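Local structure of RagB/SusD domain protein (5J90) at residues A65-T78 with V300-Q313. The protein binds chitin as a SusD homolog and probably serves at the outer membrane in chitin utilization by Flavobacterium johnsoniae. Numbering follows the deposited sequence. Where two conformers were deposited one is given.
Sequences ATPTGFESGVNNTT and VRTGIAISGKSDHQ
Water-bridged packing of two loops joins residues 65-78 to residues 300-313 in this SusD-like fold: the first loop leads from strand 64-65 to helix 83-108, the second from helix 283-286 to strand 326-328. Pro67, whose ring needs no polar partner, sets CB 3.7 Å from His312 CB, while its carbonyl O receives the CA-H of Lys309. Ile306 fits beside Pro67 and Thr68: both its branches lie against Pro67 O, CG2 at 3.6 Å, and CD1 also touches Thr68 O. The extended Lys309 runs alongside Thr68, bringing CE to 3.4 Å from Thr68 OG1, which hydrogen-bonds Asp264 OD1; Lys309 NZ forms a salt bridge to that same oxygen and hydrogen-bonds Trp262 O. At the other end Gly303, at positive phi, brings its CA 3.3 Å from Thr77 O. With chi1 of Thr78 at 51°, OG1 sits between backbone N and carbonyl carbon, donating to Gly73 O and accepting from Asn75 N, while CG2, anti to that carbon, packs on Gly303 CA. A valine here would probably leave Gly73 O and Asn75 N without this shared mate, the 73-75 backbone freer to shift. Thr302 OG1 joins two waters, one held by Thr66 N, the other donating to Thr77 O at 2.8 Å from the water oxygen.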
loop_
_atom_site.group_PDB
_atom_site.type_symbol
_atom_site.label_atom_id
_atom_site.label_comp_id
_atom_site.label_asym_id
_atom_site.label_seq_id
_atom_site.Cartn_x
_atom_site.Cartn_y
_atom_site.Cartn_z
ATOM N N ALA A 65 17.713 -22.698 -4.937
ATOM C CA ALA A 65 18.826 -21.779 -4.691
ATOM C C ALA A 65 19.984 -22.116 -5.607
ATOM O O ALA A 65 20.178 -23.281 -5.969
ATOM C CB ALA A 65 19.271 -21.852 -3.240
ATOM N N THR A 66 20.742 -21.100 -5.999
ATOM C CA THR A 66 21.887 -21.333 -6.871
ATOM C C THR A 66 23.197 -21.508 -6.090
ATOM O O THR A 66 23.426 -20.831 -5.086
ATOM C CB THR A 66 22.053 -20.211 -7.913
ATOM O OG1 THR A 66 23.102 -20.574 -8.826
ATOM C CG2 THR A 66 22.418 -18.893 -7.238
ATOM N N PRO A 67 24.058 -22.438 -6.546
ATOM C CA PRO A 67 25.406 -22.563 -5.978
ATOM C C PRO A 67 26.400 -21.640 -6.672
ATOM O O PRO A 67 27.570 -21.601 -6.284
ATOM C CB PRO A 67 25.771 -24.008 -6.304
ATOM C CG PRO A 67 25.114 -24.243 -7.631
ATOM C CD PRO A 67 23.782 -23.487 -7.544
ATOM N N THR A 68 25.943 -20.909 -7.684
ATOM C CA THR A 68 26.837 -20.148 -8.556
ATOM C C THR A 68 26.876 -18.670 -8.190
ATOM O O THR A 68 25.833 -18.032 -8.019
ATOM C CB THR A 68 26.397 -20.286 -10.019
ATOM O OG1 THR A 68 26.240 -21.677 -10.338
ATOM C CG2 THR A 68 27.419 -19.645 -10.955
ATOM N N GLY A 69 28.082 -18.124 -8.074
ATOM C CA GLY A 69 28.258 -16.723 -7.730
ATOM C C GLY A 69 28.235 -15.805 -8.937
ATOM O O GLY A 69 29.210 -15.106 -9.218
ATOM N N PHE A 70 27.114 -15.797 -9.656
ATOM C CA PHE A 70 26.976 -14.970 -10.850
ATOM C C PHE A 70 27.317 -13.516 -10.565
ATOM O O PHE A 70 26.912 -12.975 -9.536
ATOM C CB PHE A 70 25.535 -15.003 -11.360
ATOM C CG PHE A 70 25.045 -16.364 -11.753
ATOM C CD1 PHE A 70 24.132 -17.042 -10.954
ATOM C CD2 PHE A 70 25.458 -16.955 -12.937
ATOM C CE1 PHE A 70 23.657 -18.288 -11.326
ATOM C CE2 PHE A 70 24.984 -18.202 -13.308
ATOM C CZ PHE A 70 24.083 -18.866 -12.498
ATOM N N GLU A 71 28.038 -12.885 -11.489
ATOM C CA GLU A 71 28.403 -11.472 -11.380
ATOM C C GLU A 71 28.972 -11.141 -10.000
ATOM O O GLU A 71 28.528 -10.213 -9.326
ATOM C CB GLU A 71 27.220 -10.557 -11.753
ATOM C CG GLU A 71 26.673 -10.819 -13.164
ATOM C CD GLU A 71 26.041 -9.595 -13.832
ATOM O OE1 GLU A 71 26.070 -8.485 -13.254
ATOM O OE2 GLU A 71 25.521 -9.755 -14.958
ATOM N N SER A 72 29.977 -11.920 -9.594
ATOM C CA SER A 72 30.659 -11.725 -8.314
ATOM C C SER A 72 29.737 -11.808 -7.099
ATOM O O SER A 72 30.057 -11.289 -6.032
ATOM C CB SER A 72 31.416 -10.389 -8.300
ATOM O OG SER A 72 32.330 -10.319 -9.383
ATOM N N GLY A 73 28.593 -12.467 -7.258
ATOM C CA GLY A 73 27.664 -12.650 -6.152
ATOM C C GLY A 73 26.749 -11.464 -5.893
ATOM O O GLY A 73 26.039 -11.426 -4.881
ATOM N N VAL A 74 26.781 -10.494 -6.800
ATOM C CA VAL A 74 25.942 -9.308 -6.711
ATOM C C VAL A 74 24.870 -9.448 -7.783
ATOM O O VAL A 74 25.091 -9.160 -8.952
ATOM C CB VAL A 74 26.791 -8.025 -6.915
ATOM C CG1 VAL A 74 25.929 -6.772 -6.887
ATOM C CG2 VAL A 74 27.889 -7.955 -5.856
ATOM N N ASN A 75 23.700 -9.933 -7.387
ATOM C CA ASN A 75 22.719 -10.345 -8.381
ATOM C C ASN A 75 21.338 -10.452 -7.745
ATOM O O ASN A 75 21.161 -10.050 -6.593
ATOM C CB ASN A 75 23.160 -11.666 -9.044
ATOM C CG ASN A 75 23.313 -12.804 -8.051
ATOM O OD1 ASN A 75 22.405 -13.084 -7.266
ATOM N ND2 ASN A 75 24.469 -13.475 -8.073
ATOM N N ASN A 76 20.359 -10.984 -8.478
ATOM C CA ASN A 76 18.988 -11.055 -7.963
ATOM C C ASN A 76 18.915 -11.742 -6.600
ATOM O O ASN A 76 18.078 -11.381 -5.769
ATOM C CB ASN A 76 18.084 -11.840 -8.919
ATOM C CG ASN A 76 17.567 -11.023 -10.097
ATOM O OD1 ASN A 76 17.816 -9.820 -10.234
ATOM N ND2 ASN A 76 16.830 -11.696 -10.969
ATOM N N THR A 77 19.771 -12.741 -6.369
ATOM C CA THR A 77 19.695 -13.518 -5.127
ATOM C C THR A 77 20.191 -12.736 -3.912
ATOM O O THR A 77 19.865 -13.085 -2.776
ATOM C CB THR A 77 20.441 -14.873 -5.199
ATOM O OG1 THR A 77 21.854 -14.664 -5.074
ATOM C CG2 THR A 77 20.144 -15.582 -6.518
ATOM N N THR A 78 20.983 -11.692 -4.156
ATOM C CA THR A 78 21.441 -10.805 -3.083
ATOM C C THR A 78 20.807 -9.420 -3.222
ATOM O O THR A 78 21.306 -8.426 -2.688
ATOM C CB THR A 78 22.983 -10.736 -3.034
ATOM O OG1 THR A 78 23.481 -10.433 -4.344
ATOM C CG2 THR A 78 23.557 -12.087 -2.586
ATOM N N VAL A 300 20.702 -25.538 -0.380
ATOM C CA VAL A 300 21.627 -24.419 -0.409
ATOM C C VAL A 300 20.913 -23.147 0.065
ATOM O O VAL A 300 19.764 -22.883 -0.321
ATOM C CB VAL A 300 22.169 -24.219 -1.831
ATOM C CG1 VAL A 300 23.134 -23.048 -1.880
ATOM C CG2 VAL A 300 22.840 -25.505 -2.318
ATOM N N ARG A 301 21.587 -22.365 0.904
ATOM C CA ARG A 301 21.038 -21.113 1.417
ATOM C C ARG A 301 21.087 -20.044 0.328
ATOM O O ARG A 301 22.064 -19.941 -0.412
ATOM C CB ARG A 301 21.854 -20.662 2.633
ATOM C CG ARG A 301 21.358 -19.392 3.294
ATOM C CD ARG A 301 20.457 -19.701 4.455
ATOM N NE ARG A 301 19.959 -18.476 5.070
ATOM C CZ ARG A 301 20.276 -18.045 6.287
ATOM N NH1 ARG A 301 21.104 -18.742 7.063
ATOM N NH2 ARG A 301 19.749 -16.915 6.738
ATOM N N THR A 302 20.029 -19.239 0.224
ATOM C CA THR A 302 20.034 -18.142 -0.744
ATOM C C THR A 302 20.418 -16.801 -0.105
ATOM O O THR A 302 20.155 -16.560 1.080
ATOM C CB THR A 302 18.684 -18.018 -1.505
ATOM O OG1 THR A 302 18.855 -17.161 -2.640
ATOM C CG2 THR A 302 17.589 -17.453 -0.606
ATOM N N GLY A 303 21.051 -15.939 -0.896
ATOM C CA GLY A 303 21.508 -14.648 -0.418
ATOM C C GLY A 303 22.770 -14.757 0.417
ATOM O O GLY A 303 22.860 -14.188 1.507
ATOM N N ILE A 304 23.753 -15.478 -0.110
ATOM C CA ILE A 304 24.975 -15.755 0.632
ATOM C C ILE A 304 26.218 -15.307 -0.121
ATOM O O ILE A 304 26.166 -14.944 -1.302
ATOM C CB ILE A 304 25.112 -17.263 0.933
ATOM C CG1 ILE A 304 25.090 -18.072 -0.366
ATOM C CG2 ILE A 304 24.004 -17.727 1.872
ATOM C CD1 ILE A 304 25.477 -19.537 -0.192
ATOM N N ALA A 305 27.345 -15.331 0.579
ATOM C CA ALA A 305 28.637 -15.156 -0.069
ATOM C C ALA A 305 29.040 -16.501 -0.657
ATOM O O ALA A 305 28.876 -17.536 -0.013
ATOM C CB ALA A 305 29.670 -14.676 0.940
ATOM N N ILE A 306 29.538 -16.483 -1.888
ATOM C CA ILE A 306 29.956 -17.714 -2.551
ATOM C C ILE A 306 31.412 -17.618 -2.987
ATOM O O ILE A 306 31.770 -16.795 -3.830
ATOM C CB ILE A 306 29.060 -18.044 -3.765
ATOM C CG1 ILE A 306 27.640 -18.372 -3.296
ATOM C CG2 ILE A 306 29.633 -19.215 -4.556
ATOM C CD1 ILE A 306 26.638 -18.542 -4.421
ATOM N N SER A 307 32.249 -18.467 -2.401
ATOM C CA SER A 307 33.668 -18.473 -2.731
ATOM C C SER A 307 33.884 -19.127 -4.090
ATOM O O SER A 307 34.502 -18.546 -4.980
ATOM C CB SER A 307 34.460 -19.205 -1.649
ATOM O OG SER A 307 35.846 -19.179 -1.936
ATOM N N GLY A 308 33.363 -20.340 -4.241
ATOM C CA GLY A 308 33.423 -21.048 -5.503
ATOM C C GLY A 308 32.188 -21.908 -5.699
ATOM O O GLY A 308 31.600 -22.387 -4.729
ATOM N N LYS A 309 31.802 -22.102 -6.956
ATOM C CA LYS A 309 30.616 -22.891 -7.289
ATOM C C LYS A 309 30.703 -24.314 -6.744
ATOM O O LYS A 309 29.695 -24.912 -6.364
ATOM C CB LYS A 309 30.421 -22.936 -8.802
ATOM C CG LYS A 309 29.197 -23.722 -9.246
ATOM C CD LYS A 309 29.040 -23.680 -10.752
ATOM C CE LYS A 309 27.882 -24.553 -11.197
ATOM N NZ LYS A 309 27.698 -24.481 -12.667
ATOM N N SER A 310 31.913 -24.863 -6.708
ATOM C CA SER A 310 32.088 -26.238 -6.262
ATOM C C SER A 310 31.731 -26.423 -4.786
ATOM O O SER A 310 31.498 -27.537 -4.337
ATOM C CB SER A 310 33.522 -26.713 -6.529
ATOM O OG SER A 310 34.444 -25.943 -5.787
ATOM N N ASP A 311 31.668 -25.324 -4.038
ATOM C CA ASP A 311 31.324 -25.399 -2.623
ATOM C C ASP A 311 29.899 -25.902 -2.395
ATOM O O ASP A 311 29.608 -26.501 -1.363
ATOM C CB ASP A 311 31.499 -24.037 -1.940
ATOM C CG ASP A 311 32.951 -23.605 -1.848
ATOM O OD1 ASP A 311 33.844 -24.475 -1.935
ATOM O OD2 ASP A 311 33.194 -22.390 -1.683
ATOM N N HIS A 312 29.008 -25.651 -3.353
ATOM C CA HIS A 312 27.609 -26.053 -3.192
ATOM C C HIS A 312 27.006 -26.804 -4.377
ATOM O O HIS A 312 25.866 -27.269 -4.290
ATOM C CB HIS A 312 26.732 -24.837 -2.856
ATOM C CG HIS A 312 27.099 -24.167 -1.569
ATOM N ND1 HIS A 312 27.956 -23.088 -1.508
ATOM C CD2 HIS A 312 26.753 -24.442 -0.290
ATOM C CE1 HIS A 312 28.105 -22.717 -0.249
ATOM N NE2 HIS A 312 27.386 -23.524 0.511
ATOM N N GLN A 313 27.749 -26.939 -5.475
ATOM C CA GLN A 313 27.166 -27.531 -6.680
ATOM C C GLN A 313 26.767 -28.990 -6.499
ATOM O O GLN A 313 25.944 -29.508 -7.254
ATOM C CB GLN A 313 28.109 -27.404 -7.874
ATOM C CG GLN A 313 29.263 -28.391 -7.842
ATOM C CD GLN A 313 30.292 -28.093 -8.904
ATOM O OE1 GLN A 313 30.198 -27.093 -9.611
ATOM N NE2 GLN A 313 31.291 -28.964 -9.023
HETATM O O HOH W 1 20.307 -18.651 -4.523
HETATM O O HOH W 2 22.690 -19.092 -3.061
HETATM O O HOH W 3 28.868 -22.578 -4.056
HETATM O O HOH W 4 27.203 -12.679 -2.470
HETATM O O HOH W 5 17.640 -14.769 -2.717
HETATM O O HOH W 6 22.943 -16.250 -3.046
#